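Local coordinates for protein MlnD (Bacillus methylotrophicus, PDB 5IL5) that forms, in this piece, the dehydratase domain of a trans-AT modular polyketide synthase, and probably removes water from carrier-protein-bound beta-hydroxyacyl intermediates in macrolactin assembly, at residues Asp31-Ile36 / Gln74-Arg79; Asn88-Leu93 / Gly138-Glu143; Ile202-Gly207 / Thr250-Val255; Thr244-Glu249 / Leu279-Gly284. All coordinates share one frame; numbering follows the deposited sequence.

Overall arrangement
The four contacts trace the double hotdog of the dehydratase domain, with contacts 1 and 2 in its N-terminal half and contacts 3 and 4 in its C-terminal half. Contact 1 sets a loop on helix 74-86, and Ala-78 and Ile-75 of that helix pack on Leu-93 of contact 2, with centres about 14 Å apart. Contacts 2 and 4, about 12 Å between centres, join the halves: strands 92-98 and 239-245 are neighbours, and Ile-245 N lies 2.8 Å from Ile-91 O. Leu-279 CD1 of contact 4 packs 3.6 Å from Pro-252 CA of contact 3. Contacts 2 and 3 are the most distant pair, with centres about 23 Å apart.

Contact 1: residues Asp31-Ile36 / Gln74-Arg79; sequences DLHPYI and QIEMAR
His-33 reaches from the loop before strand 36-39 to Glu-76 on helix 74-86, the long central helix of the N-terminal hotdog fold. Its NE2 donates to Glu-76 OE2 (2.9 Å), using the oxygen's anti lone pair; the N-H...O angle of 151° and the tilt of the oxygen out of the imidazole plane make the bond slightly bent. Tyr-35 lies across the same glutamate, its CE2 3.9 Å from Glu-76 CG and its ring steep to the carboxylate. Further back, Tyr-35 CB packs on Met-77 CG at 4.0 Å, and Ile-36 CD1 lies 3.8 Å from Met-77 O. In the second shell, a bend at chi2 of Glu-76 (63°) turns its carboxylate to Arg-79 in a salt bridge, in which Arg-79 NE meets OE1 of Glu-76 from above the carboxylate plane at 2.9 Å. The backbone N atoms of Ile-213 and Ile-212 bond to OE1 and OE2, so this buried carboxylate is gripped at both oxygens. The imidazole is fixed from its other side by the type I turn from His-33 to Ile-36, in which Tyr-35 N donates to His-33 ND1 at 3.0 Å and 171°.

Contact 2: residues Asn88-Leu93 / Gly138-Glu143; sequences NPIIKL and GRLELE
Ile-90 divides its two branches between Leu-140 and Leu-142. CG2, anti to the backbone N, comes within 4.1 Å of Leu-140 CD2, while CD1 touches Leu-142 CD2 at 3.9 Å; the isoleucine and Leu-142 lie side by side and point the same way. Ile-90 also packs on Arg-79 of helix 74-86. Two residues on, Lys-92 O receives the backbone N of Glu-141 at 3.0 Å, a nearly straight bond (166°). Here the chain enters strand 92-98, which runs antiparallel to strand 134-140 in the N-terminal hotdog fold, and a second backbone bond, between Arg-139 and Thr-94, continues the pairing. The Lys-92 side chain leaves with CG anti to the backbone N (chi1 -155°) and passes Glu-141 by its aliphatic part, CD lying 3.5 Å from Glu-141 OE1. Its ammonium goes on to Thr-244 OG1 and the ring of Tyr-147, leaving NZ 5.8 Å from Glu-141 OE1, too far for a direct ion pair. Leu-93 then faces Leu-140 as a non-hydrogen-bonded pair, and its CA makes a bent C-H...O contact with Arg-139 O (3.3 Å between CA and O). Both leucines turn to the side of the strands covered by helix 74-86, where they run alongside each other and meet through Leu-93 CD2 and Leu-140 CD2, 3.5 Å apart.

Contact 3: residues Ile202-Gly207 / Thr250-Val255; sequences IKAKAG and TEPVYV
A classic beta bulge in the C-terminal hotdog fold, formed by Val-253 and Tyr-254 where both face Leu-272, brings Val-253 O against the end of strand 197-202. There Ile-202 N donates to Val-253 O at 2.8 Å; the N-H...O line is almost straight at 173°, although the donor is tilted 28° from the carbonyl plane. The Ile-202 side chain follows the same carbonyl. With chi1 at 59°, CG1 is flanked by both the N and the C of its own backbone, and this rotation lays it beside the Val-253 peptide, 3.2 Å from Val-253 O. From there the chain continues extended, so that CD1 reaches past the bulge to the residues on either side of it in sequence: Pro-252 CB at 4.2 Å and Val-255 CG2 at 4.1 Å. The Ile-202 and Val-255 side chains meet at about a right angle. Beyond the strand, the methyl of Ala-204 faces the second segment, with CB 4.3 Å from Pro-252 CG. The Glu-251 chain, bent at chi2, reaches across to the loop and sets OE2 3.3 Å from the same CB of Ala-204. The helix 215-229 covers this apolar cluster: Ile-202 and Val-255 both touch Ser-220, Pro-252 rests on Val-217 and Ala-204 on Glu-216. In the sheet, strand 254-258 lies between strands 197-202 and 266-272, with Val-255 paired to Leu-200 through the backbone, while Val-253 and Tyr-254 bond to Leu-272.

Contact 4: residues Thr244-Glu249 / Leu279-Gly284; sequences TIFDHE and LMELSG
Phe-246 turns CG to the side of its backbone N (chi1 -59°) and Glu-281 sends CG anti to its own (178°), which brings the phenyl edge against the glutamate. CE2 of Phe-246 lies 3.8 Å from Glu-281 CB; further out, the extended Glu-281 chain sets OE1 3.9 Å from Phe-246 CZ, with carboxylate and ring nearly coplanar (21°). Both belong to the C-terminal hotdog fold, where strand 239-245 runs antiparallel to strand 278-286. Thr-244 and Glu-281 form a hydrogen-bonded pair: Thr-244 N donates to Glu-281 O at 3.0 Å, and Glu-281 N returns a bond of 2.9 Å to Thr-244 O. The next pair, Ile-245 and Met-280, has no such bonds and packs Ile-245 CG1 on Met-280 SD at 4.3 Å. On its other edge, against strand 266-272, strand 278-286 carries a classic beta bulge, with Leu-279 and Met-280 both facing Val-271. Toward segment 244-249, Leu-279 O takes two donors: Phe-246 N from above the carbonyl plane at 2.8 Å, and Asp-247 N in that plane, on a lone pair, at 3.1 Å. This shared acceptor holds the chain as it leaves strand 239-245. Leu-279 CD2 covers the CB of Asp-247, whose OD2 bonds to Thr-250 OG1, while OD1 accepts from Glu-249 N at 2.9 Å and closes an Asx turn.

Contact 1: residues Asp31-Ile36 / Gln74-Arg79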
loop_
_atom_site.group_PDB
_atom_site.type_symbol
_atom_site.label_atom_id
_atom_site.label_comp_id
_atom_site.label_asym_id
_atom_site.label_seq_id
_atom_site.Cartn_x
_atom_site.Cartn_y
_atom_site.Cartn_z
ATOM N N ASP A 31 3.123 8.620 -5.436
ATOM C CA ASP A 31 2.533 9.175 -4.222
ATOM C C ASP A 31 1.018 9.046 -4.210
ATOM O O ASP A 31 0.347 9.307 -5.211
ATOM C CB ASP A 31 2.916 10.650 -4.052
ATOM C CG ASP A 31 4.321 10.831 -3.492
ATOM O OD1 ASP A 31 5.138 9.892 -3.618
ATOM O OD2 ASP A 31 4.599 11.920 -2.927
ATOM N N LEU A 32 0.487 8.645 -3.056
ATOM C CA LEU A 32 -0.949 8.661 -2.831
ATOM C C LEU A 32 -1.479 10.063 -2.544
ATOM O O LEU A 32 -2.676 10.311 -2.726
ATOM C CB LEU A 32 -1.304 7.727 -1.677
ATOM C CG LEU A 32 -1.016 6.247 -1.911
ATOM C CD1 LEU A 32 -1.057 5.481 -0.601
ATOM C CD2 LEU A 32 -2.033 5.689 -2.885
ATOM N N HIS A 33 -0.625 10.984 -2.113
ATOM C CA HIS A 33 -1.068 12.300 -1.673
ATOM C C HIS A 33 0.176 13.149 -1.415
ATOM O O HIS A 33 1.248 12.598 -1.156
ATOM C CB HIS A 33 -1.942 12.178 -0.413
ATOM C CG HIS A 33 -2.454 13.468 0.151
ATOM N ND1 HIS A 33 -1.717 14.277 0.989
ATOM C CD2 HIS A 33 -3.668 14.053 0.037
ATOM C CE1 HIS A 33 -2.454 15.313 1.353
ATOM N NE2 HIS A 33 -3.640 15.201 0.786
ATOM N N PRO A 34 0.069 14.480 -1.501
ATOM C CA PRO A 34 1.258 15.316 -1.256
ATOM C C PRO A 34 1.980 15.007 0.052
ATOM O O PRO A 34 3.194 15.240 0.148
ATOM C CB PRO A 34 0.692 16.746 -1.257
ATOM C CG PRO A 34 -0.702 16.656 -1.822
ATOM C CD PRO A 34 -0.962 15.237 -2.229
ATOM N N TYR A 35 1.274 14.508 1.067
ATOM C CA TYR A 35 1.884 14.137 2.334
ATOM C C TYR A 35 1.939 12.633 2.561
ATOM O O TYR A 35 2.504 12.204 3.570
ATOM C CB TYR A 35 1.137 14.783 3.510
ATOM C CG TYR A 35 0.782 16.246 3.352
ATOM C CD1 TYR A 35 1.689 17.159 2.832
ATOM C CD2 TYR A 35 -0.449 16.723 3.780
ATOM C CE1 TYR A 35 1.364 18.496 2.710
ATOM C CE2 TYR A 35 -0.777 18.056 3.664
ATOM C CZ TYR A 35 0.132 18.937 3.131
ATOM O OH TYR A 35 -0.196 20.265 3.017
ATOM N N ILE A 36 1.372 11.824 1.670
ATOM C CA ILE A 36 1.345 10.369 1.822
ATOM C C ILE A 36 1.998 9.751 0.591
ATOM O O ILE A 36 1.519 9.942 -0.533
ATOM C CB ILE A 36 -0.087 9.833 2.021
ATOM C CG1 ILE A 36 -0.765 10.528 3.214
ATOM C CG2 ILE A 36 -0.085 8.321 2.200
ATOM C CD1 ILE A 36 -2.265 10.271 3.306
ATOM N N GLN A 74 -1.927 18.060 9.792
ATOM C CA GLN A 74 -2.081 16.641 10.072
ATOM C C GLN A 74 -3.523 16.189 9.897
ATOM O O GLN A 74 -3.774 15.008 9.635
ATOM C CB GLN A 74 -1.592 16.372 11.486
ATOM C CG GLN A 74 -0.108 16.581 11.604
ATOM C CD GLN A 74 0.367 16.632 13.032
ATOM O OE1 GLN A 74 0.411 15.619 13.724
ATOM N NE2 GLN A 74 0.747 17.820 13.477
ATOM N N ILE A 75 -4.484 17.103 10.048
ATOM C CA ILE A 75 -5.874 16.751 9.780
ATOM C C ILE A 75 -6.029 16.300 8.335
ATOM O O ILE A 75 -6.738 15.327 8.047
ATOM C CB ILE A 75 -6.812 17.930 10.104
ATOM C CG1 ILE A 75 -6.687 18.356 11.573
ATOM C CG2 ILE A 75 -8.248 17.538 9.793
ATOM C CD1 ILE A 75 -7.521 19.591 11.927
ATOM N N GLU A 76 -5.373 16.997 7.403
ATOM C CA GLU A 76 -5.378 16.560 6.008
ATOM C C GLU A 76 -4.764 15.168 5.863
ATOM O O GLU A 76 -5.272 14.339 5.101
ATOM C CB GLU A 76 -4.645 17.584 5.140
ATOM C CG GLU A 76 -4.537 17.221 3.662
ATOM C CD GLU A 76 -5.878 17.128 2.974
ATOM O OE1 GLU A 76 -6.872 17.649 3.522
ATOM O OE2 GLU A 76 -5.925 16.548 1.867
ATOM N N MET A 77 -3.676 14.891 6.587
ATOM C CA MET A 77 -3.099 13.549 6.554
ATOM C C MET A 77 -4.129 12.506 6.966
ATOM O O MET A 77 -4.289 11.471 6.308
ATOM C CB MET A 77 -1.881 13.461 7.478
ATOM C CG MET A 77 -0.677 14.269 7.055
ATOM S SD MET A 77 0.590 14.356 8.338
ATOM C CE MET A 77 1.692 15.522 7.576
ATOM N N ALA A 78 -4.838 12.761 8.062
ATOM C CA ALA A 78 -5.846 11.813 8.520
ATOM C C ALA A 78 -7.003 11.724 7.534
ATOM O O ALA A 78 -7.486 10.626 7.229
ATOM C CB ALA A 78 -6.339 12.219 9.906
ATOM N N ARG A 79 -7.466 12.870 7.031
ATOM C CA ARG A 79 -8.580 12.862 6.096
ATOM C C ARG A 79 -8.226 12.089 4.839
ATOM O O ARG A 79 -9.039 11.308 4.334
ATOM C CB ARG A 79 -8.978 14.291 5.740
ATOM C CG ARG A 79 -10.127 14.380 4.746
ATOM C CD ARG A 79 -9.994 15.568 3.832
ATOM N NE ARG A 79 -8.794 15.523 3.006
ATOM C CZ ARG A 79 -8.637 14.724 1.954
ATOM N NH1 ARG A 79 -9.601 13.889 1.589
ATOM N NH2 ARG A 79 -7.513 14.761 1.257
#

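Contact 2: residues Asn88-Leu93 / Gly138-Glu143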
loop_
_atom_site.group_PDB
_atom_site.type_symbol
_atom_site.label_atom_id
_atom_site.label_comp_id
_atom_site.label_asym_id
_atom_site.label_seq_id
_atom_site.Cartn_x
_atom_site.Cartn_y
_atom_site.Cartn_z
ATOM N N ASN A 88 -14.561 5.997 1.150
ATOM C CA ASN A 88 -15.501 7.099 1.027
ATOM C C ASN A 88 -14.864 8.362 1.561
ATOM O O ASN A 88 -13.900 8.303 2.339
ATOM C CB ASN A 88 -16.795 6.782 1.784
ATOM C CG ASN A 88 -17.557 5.644 1.156
ATOM O OD1 ASN A 88 -17.819 4.621 1.792
ATOM N ND2 ASN A 88 -17.922 5.815 -0.106
ATOM N N PRO A 89 -15.385 9.535 1.204
ATOM C CA PRO A 89 -14.824 10.778 1.733
ATOM C C PRO A 89 -14.867 10.806 3.252
ATOM O O PRO A 89 -15.654 10.109 3.896
ATOM C CB PRO A 89 -15.725 11.865 1.137
ATOM C CG PRO A 89 -16.323 11.250 -0.071
ATOM C CD PRO A 89 -16.454 9.783 0.218
ATOM N N ILE A 90 -13.992 11.622 3.825
ATOM C CA ILE A 90 -14.008 11.912 5.252
ATOM C C ILE A 90 -14.576 13.310 5.424
ATOM O O ILE A 90 -13.996 14.289 4.936
ATOM C CB ILE A 90 -12.604 11.793 5.867
ATOM C CG1 ILE A 90 -12.097 10.350 5.772
ATOM C CG2 ILE A 90 -12.606 12.260 7.323
ATOM C CD1 ILE A 90 -12.955 9.309 6.494
ATOM N N ILE A 91 -15.702 13.407 6.123
ATOM C CA ILE A 91 -16.377 14.678 6.335
ATOM C C ILE A 91 -16.094 15.245 7.716
ATOM O O ILE A 91 -15.902 16.451 7.863
ATOM C CB ILE A 91 -17.896 14.525 6.111
ATOM C CG1 ILE A 91 -18.214 14.066 4.686
ATOM C CG2 ILE A 91 -18.595 15.847 6.378
ATOM C CD1 ILE A 91 -17.667 14.976 3.598
ATOM N N LYS A 92 -16.058 14.398 8.736
ATOM C CA LYS A 92 -16.021 14.874 10.106
ATOM C C LYS A 92 -14.947 14.115 10.863
ATOM O O LYS A 92 -14.884 12.884 10.801
ATOM C CB LYS A 92 -17.390 14.697 10.772
ATOM C CG LYS A 92 -17.667 15.647 11.936
ATOM C CD LYS A 92 -19.112 15.511 12.400
ATOM C CE LYS A 92 -19.468 16.471 13.533
ATOM N NZ LYS A 92 -19.822 17.840 13.047
ATOM N N LEU A 93 -14.108 14.856 11.572
ATOM C CA LEU A 93 -13.112 14.287 12.459
ATOM C C LEU A 93 -13.431 14.796 13.851
ATOM O O LEU A 93 -13.789 15.965 14.020
ATOM C CB LEU A 93 -11.690 14.681 12.046
ATOM C CG LEU A 93 -11.348 14.268 10.613
ATOM C CD1 LEU A 93 -11.717 15.381 9.638
ATOM C CD2 LEU A 93 -9.898 13.852 10.443
ATOM N N GLY A 138 -6.763 11.031 16.604
ATOM C CA GLY A 138 -8.129 11.473 16.438
ATOM C C GLY A 138 -9.021 10.352 15.959
ATOM O O GLY A 138 -8.611 9.193 15.865
ATOM N N ARG A 139 -10.270 10.722 15.700
ATOM C CA ARG A 139 -11.296 9.810 15.230
ATOM C C ARG A 139 -11.819 10.259 13.876
ATOM O O ARG A 139 -11.707 11.426 13.490
ATOM C CB ARG A 139 -12.440 9.734 16.228
ATOM C CG ARG A 139 -12.077 8.981 17.480
ATOM C CD ARG A 139 -13.284 8.837 18.358
ATOM N NE ARG A 139 -14.385 8.209 17.641
ATOM C CZ ARG A 139 -14.456 6.916 17.341
ATOM N NH1 ARG A 139 -13.497 6.081 17.708
ATOM N NH2 ARG A 139 -15.504 6.457 16.674
ATOM N N LEU A 140 -12.410 9.307 13.169
ATOM C CA LEU A 140 -12.961 9.528 11.844
ATOM C C LEU A 140 -14.405 9.064 11.827
ATOM O O LEU A 140 -14.714 7.963 12.294
ATOM C CB LEU A 140 -12.153 8.782 10.782
ATOM C CG LEU A 140 -10.654 9.064 10.826
ATOM C CD1 LEU A 140 -9.869 7.950 10.164
ATOM C CD2 LEU A 140 -10.380 10.391 10.152
ATOM N N GLU A 141 -15.287 9.917 11.327
ATOM C CA GLU A 141 -16.662 9.515 11.091
ATOM C C GLU A 141 -16.718 8.792 9.753
ATOM O O GLU A 141 -16.323 9.351 8.725
ATOM C CB GLU A 141 -17.587 10.726 11.092
ATOM C CG GLU A 141 -18.960 10.413 10.535
ATOM C CD GLU A 141 -20.074 11.186 11.212
ATOM O OE1 GLU A 141 -19.774 12.143 11.968
ATOM O OE2 GLU A 141 -21.252 10.829 10.983
ATOM N N LEU A 142 -17.204 7.552 9.766
ATOM C CA LEU A 142 -17.270 6.751 8.553
ATOM C C LEU A 142 -18.663 6.643 7.964
ATOM O O LEU A 142 -18.790 6.363 6.767
ATOM C CB LEU A 142 -16.718 5.346 8.819
ATOM C CG LEU A 142 -15.271 5.287 9.304
ATOM C CD1 LEU A 142 -14.778 3.852 9.288
ATOM C CD2 LEU A 142 -14.379 6.188 8.449
ATOM N N GLU A 143 -19.703 6.867 8.755
ATOM C CA GLU A 143 -21.063 6.877 8.226
ATOM C C GLU A 143 -21.321 8.298 7.746
ATOM O O GLU A 143 -21.710 9.181 8.512
ATOM C CB GLU A 143 -22.057 6.419 9.285
ATOM C CG GLU A 143 -21.671 5.098 9.967
ATOM C CD GLU A 143 -21.944 3.880 9.106
ATOM O OE1 GLU A 143 -22.967 3.205 9.336
ATOM O OE2 GLU A 143 -21.135 3.598 8.201
#

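Contact 3: residues Ile202-Gly207 / Thr250-Val255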
loop_
_atom_site.group_PDB
_atom_site.type_symbol
_atom_site.label_atom_id
_atom_site.label_comp_id
_atom_site.label_asym_id
_atom_site.label_seq_id
_atom_site.Cartn_x
_atom_site.Cartn_y
_atom_site.Cartn_z
ATOM N N ILE A 202 -8.148 36.025 3.631
ATOM C CA ILE A 202 -7.091 35.138 3.186
ATOM C C ILE A 202 -7.166 34.993 1.679
ATOM O O ILE A 202 -8.202 35.227 1.049
ATOM C CB ILE A 202 -7.155 33.761 3.870
ATOM C CG1 ILE A 202 -8.493 33.062 3.594
ATOM C CG2 ILE A 202 -6.952 33.936 5.359
ATOM C CD1 ILE A 202 -8.419 31.555 3.717
ATOM N N LYS A 203 -6.027 34.636 1.101
ATOM C CA LYS A 203 -5.937 34.320 -0.315
ATOM C C LYS A 203 -5.242 32.977 -0.418
ATOM O O LYS A 203 -4.057 32.855 -0.083
ATOM C CB LYS A 203 -5.199 35.426 -1.073
ATOM C CG LYS A 203 -4.985 35.149 -2.536
ATOM C CD LYS A 203 -4.327 36.328 -3.224
ATOM C CE LYS A 203 -3.871 35.939 -4.605
ATOM N NZ LYS A 203 -5.023 35.608 -5.459
ATOM N N ALA A 204 -5.982 31.973 -0.867
ATOM C CA ALA A 204 -5.414 30.648 -0.979
ATOM C C ALA A 204 -4.392 30.635 -2.102
ATOM O O ALA A 204 -4.415 31.465 -3.016
ATOM C CB ALA A 204 -6.497 29.605 -1.238
ATOM N N LYS A 205 -3.476 29.687 -2.016
ATOM C CA LYS A 205 -2.416 29.548 -2.998
ATOM C C LYS A 205 -2.721 28.297 -3.798
ATOM O O LYS A 205 -2.850 27.211 -3.220
ATOM C CB LYS A 205 -1.070 29.439 -2.284
ATOM C CG LYS A 205 -0.730 30.686 -1.482
ATOM C CD LYS A 205 0.324 30.393 -0.448
ATOM C CE LYS A 205 0.631 31.623 0.375
ATOM N NZ LYS A 205 1.431 31.244 1.550
ATOM N N ALA A 206 -2.827 28.434 -5.117
ATOM C CA ALA A 206 -3.051 27.248 -5.926
ATOM C C ALA A 206 -1.857 26.328 -5.751
ATOM O O ALA A 206 -0.703 26.754 -5.869
ATOM C CB ALA A 206 -3.263 27.604 -7.397
ATOM N N GLY A 207 -2.139 25.065 -5.486
ATOM C CA GLY A 207 -1.112 24.121 -5.142
ATOM C C GLY A 207 -1.530 22.730 -5.549
ATOM O O GLY A 207 -2.517 22.558 -6.274
ATOM N N THR A 250 -15.465 25.061 -2.978
ATOM C CA THR A 250 -15.629 26.509 -2.993
ATOM C C THR A 250 -14.382 27.184 -2.439
ATOM O O THR A 250 -13.771 26.708 -1.479
ATOM C CB THR A 250 -16.855 26.932 -2.191
ATOM O OG1 THR A 250 -17.994 26.200 -2.646
ATOM C CG2 THR A 250 -17.129 28.410 -2.422
ATOM N N GLU A 251 -14.024 28.305 -3.044
ATOM C CA GLU A 251 -12.793 28.992 -2.690
ATOM C C GLU A 251 -12.909 29.585 -1.287
ATOM O O GLU A 251 -13.863 30.325 -1.013
ATOM C CB GLU A 251 -12.513 30.093 -3.708
ATOM C CG GLU A 251 -11.151 30.775 -3.588
ATOM C CD GLU A 251 -9.981 29.818 -3.788
ATOM O OE1 GLU A 251 -10.203 28.701 -4.306
ATOM O OE2 GLU A 251 -8.835 30.197 -3.449
ATOM N N PRO A 252 -11.988 29.277 -0.372
ATOM C CA PRO A 252 -12.009 29.930 0.942
ATOM C C PRO A 252 -11.486 31.358 0.861
ATOM O O PRO A 252 -10.509 31.647 0.168
ATOM C CB PRO A 252 -11.097 29.034 1.792
ATOM C CG PRO A 252 -10.142 28.451 0.815
ATOM C CD PRO A 252 -10.914 28.274 -0.467
ATOM N N VAL A 253 -12.162 32.258 1.574
ATOM C CA VAL A 253 -11.890 33.687 1.470
ATOM C C VAL A 253 -11.629 34.275 2.850
ATOM O O VAL A 253 -10.786 35.164 3.006
ATOM C CB VAL A 253 -13.065 34.418 0.793
ATOM C CG1 VAL A 253 -12.769 35.907 0.648
ATOM C CG2 VAL A 253 -13.372 33.810 -0.563
ATOM N N TYR A 254 -12.346 33.786 3.861
ATOM C CA TYR A 254 -12.267 34.344 5.202
ATOM C C TYR A 254 -12.041 33.249 6.233
ATOM O O TYR A 254 -12.387 32.084 6.020
ATOM C CB TYR A 254 -13.540 35.107 5.573
ATOM C CG TYR A 254 -13.817 36.330 4.739
ATOM C CD1 TYR A 254 -13.209 37.544 5.033
ATOM C CD2 TYR A 254 -14.692 36.277 3.665
ATOM C CE1 TYR A 254 -13.464 38.661 4.284
ATOM C CE2 TYR A 254 -14.946 37.393 2.908
ATOM C CZ TYR A 254 -14.329 38.583 3.222
ATOM O OH TYR A 254 -14.585 39.699 2.467
ATOM N N VAL A 255 -11.475 33.652 7.369
ATOM C CA VAL A 255 -11.366 32.811 8.553
ATOM C C VAL A 255 -11.907 33.591 9.750
ATOM O O VAL A 255 -11.429 34.692 10.047
ATOM C CB VAL A 255 -9.911 32.363 8.790
ATOM C CG1 VAL A 255 -9.747 31.692 10.151
ATOM C CG2 VAL A 255 -9.445 31.431 7.664
#

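Contact 4: residues Thr244-Glu249 / Leu279-Gly284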
loop_
_atom_site.group_PDB
_atom_site.type_symbol
_atom_site.label_atom_id
_atom_site.label_comp_id
_atom_site.label_asym_id
_atom_site.label_seq_id
_atom_site.Cartn_x
_atom_site.Cartn_y
_atom_site.Cartn_z
ATOM N N THR A 244 -15.261 19.573 10.864
ATOM C CA THR A 244 -16.210 19.220 9.820
ATOM C C THR A 244 -15.834 19.948 8.540
ATOM O O THR A 244 -15.517 21.140 8.570
ATOM C CB THR A 244 -17.636 19.588 10.241
ATOM O OG1 THR A 244 -17.879 19.133 11.581
ATOM C CG2 THR A 244 -18.669 18.995 9.288
ATOM N N ILE A 245 -15.875 19.232 7.421
ATOM C CA ILE A 245 -15.513 19.773 6.116
ATOM C C ILE A 245 -16.785 19.756 5.282
ATOM O O ILE A 245 -17.155 18.716 4.723
ATOM C CB ILE A 245 -14.396 18.971 5.442
ATOM C CG1 ILE A 245 -13.206 18.782 6.384
ATOM C CG2 ILE A 245 -13.919 19.672 4.177
ATOM C CD1 ILE A 245 -12.485 17.506 6.123
ATOM N N PHE A 246 -17.446 20.912 5.177
ATOM C CA PHE A 246 -18.717 20.994 4.467
ATOM C C PHE A 246 -18.525 21.125 2.963
ATOM O O PHE A 246 -19.338 20.618 2.180
ATOM C CB PHE A 246 -19.518 22.183 4.986
ATOM C CG PHE A 246 -19.814 22.120 6.449
ATOM C CD1 PHE A 246 -20.913 21.422 6.913
ATOM C CD2 PHE A 246 -18.994 22.758 7.362
ATOM C CE1 PHE A 246 -21.191 21.364 8.261
ATOM C CE2 PHE A 246 -19.268 22.702 8.712
ATOM C CZ PHE A 246 -20.368 22.005 9.162
ATOM N N ASP A 247 -17.463 21.803 2.543
ATOM C CA ASP A 247 -17.301 22.166 1.139
ATOM C C ASP A 247 -15.826 22.464 0.918
ATOM O O ASP A 247 -15.310 23.458 1.436
ATOM C CB ASP A 247 -18.172 23.368 0.788
ATOM C CG ASP A 247 -18.140 23.704 -0.692
ATOM O OD1 ASP A 247 -17.247 23.191 -1.403
ATOM O OD2 ASP A 247 -19.017 24.475 -1.146
ATOM N N HIS A 248 -15.159 21.609 0.150
ATOM C CA HIS A 248 -13.751 21.779 -0.162
ATOM C C HIS A 248 -13.513 22.231 -1.593
ATOM O O HIS A 248 -12.353 22.382 -1.992
ATOM C CB HIS A 248 -13.009 20.470 0.085
ATOM C CG HIS A 248 -13.513 19.336 -0.749
ATOM N ND1 HIS A 248 -13.278 19.254 -2.104
ATOM C CD2 HIS A 248 -14.266 18.257 -0.429
ATOM C CE1 HIS A 248 -13.847 18.160 -2.580
ATOM N NE2 HIS A 248 -14.452 17.538 -1.584
ATOM N N GLU A 249 -14.573 22.458 -2.369
ATOM C CA GLU A 249 -14.428 22.966 -3.727
ATOM C C GLU A 249 -14.575 24.481 -3.785
ATOM O O GLU A 249 -13.875 25.137 -4.563
ATOM C CB GLU A 249 -15.453 22.309 -4.657
ATOM C CG GLU A 249 -15.210 20.827 -4.927
ATOM C CD GLU A 249 -16.424 20.127 -5.510
ATOM O OE1 GLU A 249 -17.514 20.731 -5.522
ATOM O OE2 GLU A 249 -16.282 18.978 -5.976
ATOM N N LEU A 279 -17.442 26.746 5.108
ATOM C CA LEU A 279 -16.854 25.655 4.343
ATOM C C LEU A 279 -16.228 24.596 5.233
ATOM O O LEU A 279 -16.161 23.428 4.837
ATOM C CB LEU A 279 -15.771 26.191 3.394
ATOM C CG LEU A 279 -16.128 27.388 2.509
ATOM C CD1 LEU A 279 -14.912 27.955 1.794
ATOM C CD2 LEU A 279 -17.167 26.974 1.496
ATOM N N MET A 280 -15.751 24.988 6.413
ATOM C CA MET A 280 -15.112 24.077 7.350
ATOM C C MET A 280 -15.208 24.689 8.741
ATOM O O MET A 280 -15.077 25.904 8.897
ATOM C CB MET A 280 -13.649 23.818 6.966
ATOM C CG MET A 280 -12.900 22.884 7.901
ATOM S SD MET A 280 -11.248 22.483 7.285
ATOM C CE MET A 280 -10.431 24.049 7.510
ATOM N N GLU A 281 -15.447 23.843 9.738
ATOM C CA GLU A 281 -15.633 24.271 11.117
ATOM C C GLU A 281 -14.644 23.521 11.992
ATOM O O GLU A 281 -14.537 22.296 11.889
ATOM C CB GLU A 281 -17.075 23.996 11.587
ATOM C CG GLU A 281 -17.356 24.361 13.041
ATOM C CD GLU A 281 -18.740 23.942 13.496
ATOM O OE1 GLU A 281 -19.433 23.247 12.721
ATOM O OE2 GLU A 281 -19.117 24.298 14.637
ATOM N N LEU A 282 -13.937 24.244 12.860
ATOM C CA LEU A 282 -13.181 23.631 13.951
ATOM C C LEU A 282 -13.740 24.131 15.272
ATOM O O LEU A 282 -13.574 25.304 15.624
ATOM C CB LEU A 282 -11.683 23.928 13.867
ATOM C CG LEU A 282 -10.880 23.020 12.946
ATOM C CD1 LEU A 282 -10.981 23.519 11.523
ATOM C CD2 LEU A 282 -9.437 22.923 13.420
ATOM N N SER A 283 -14.363 23.228 16.008
ATOM C CA SER A 283 -15.010 23.553 17.264
ATOM C C SER A 283 -14.148 23.111 18.443
ATOM O O SER A 283 -13.433 22.108 18.377
ATOM C CB SER A 283 -16.380 22.878 17.331
ATOM O OG SER A 283 -17.141 23.372 18.417
ATOM N N GLY A 284 -14.244 23.865 19.532
ATOM C CA GLY A 284 -13.631 23.487 20.794
ATOM C C GLY A 284 -12.145 23.205 20.744
ATOM O O GLY A 284 -11.678 22.247 21.374
#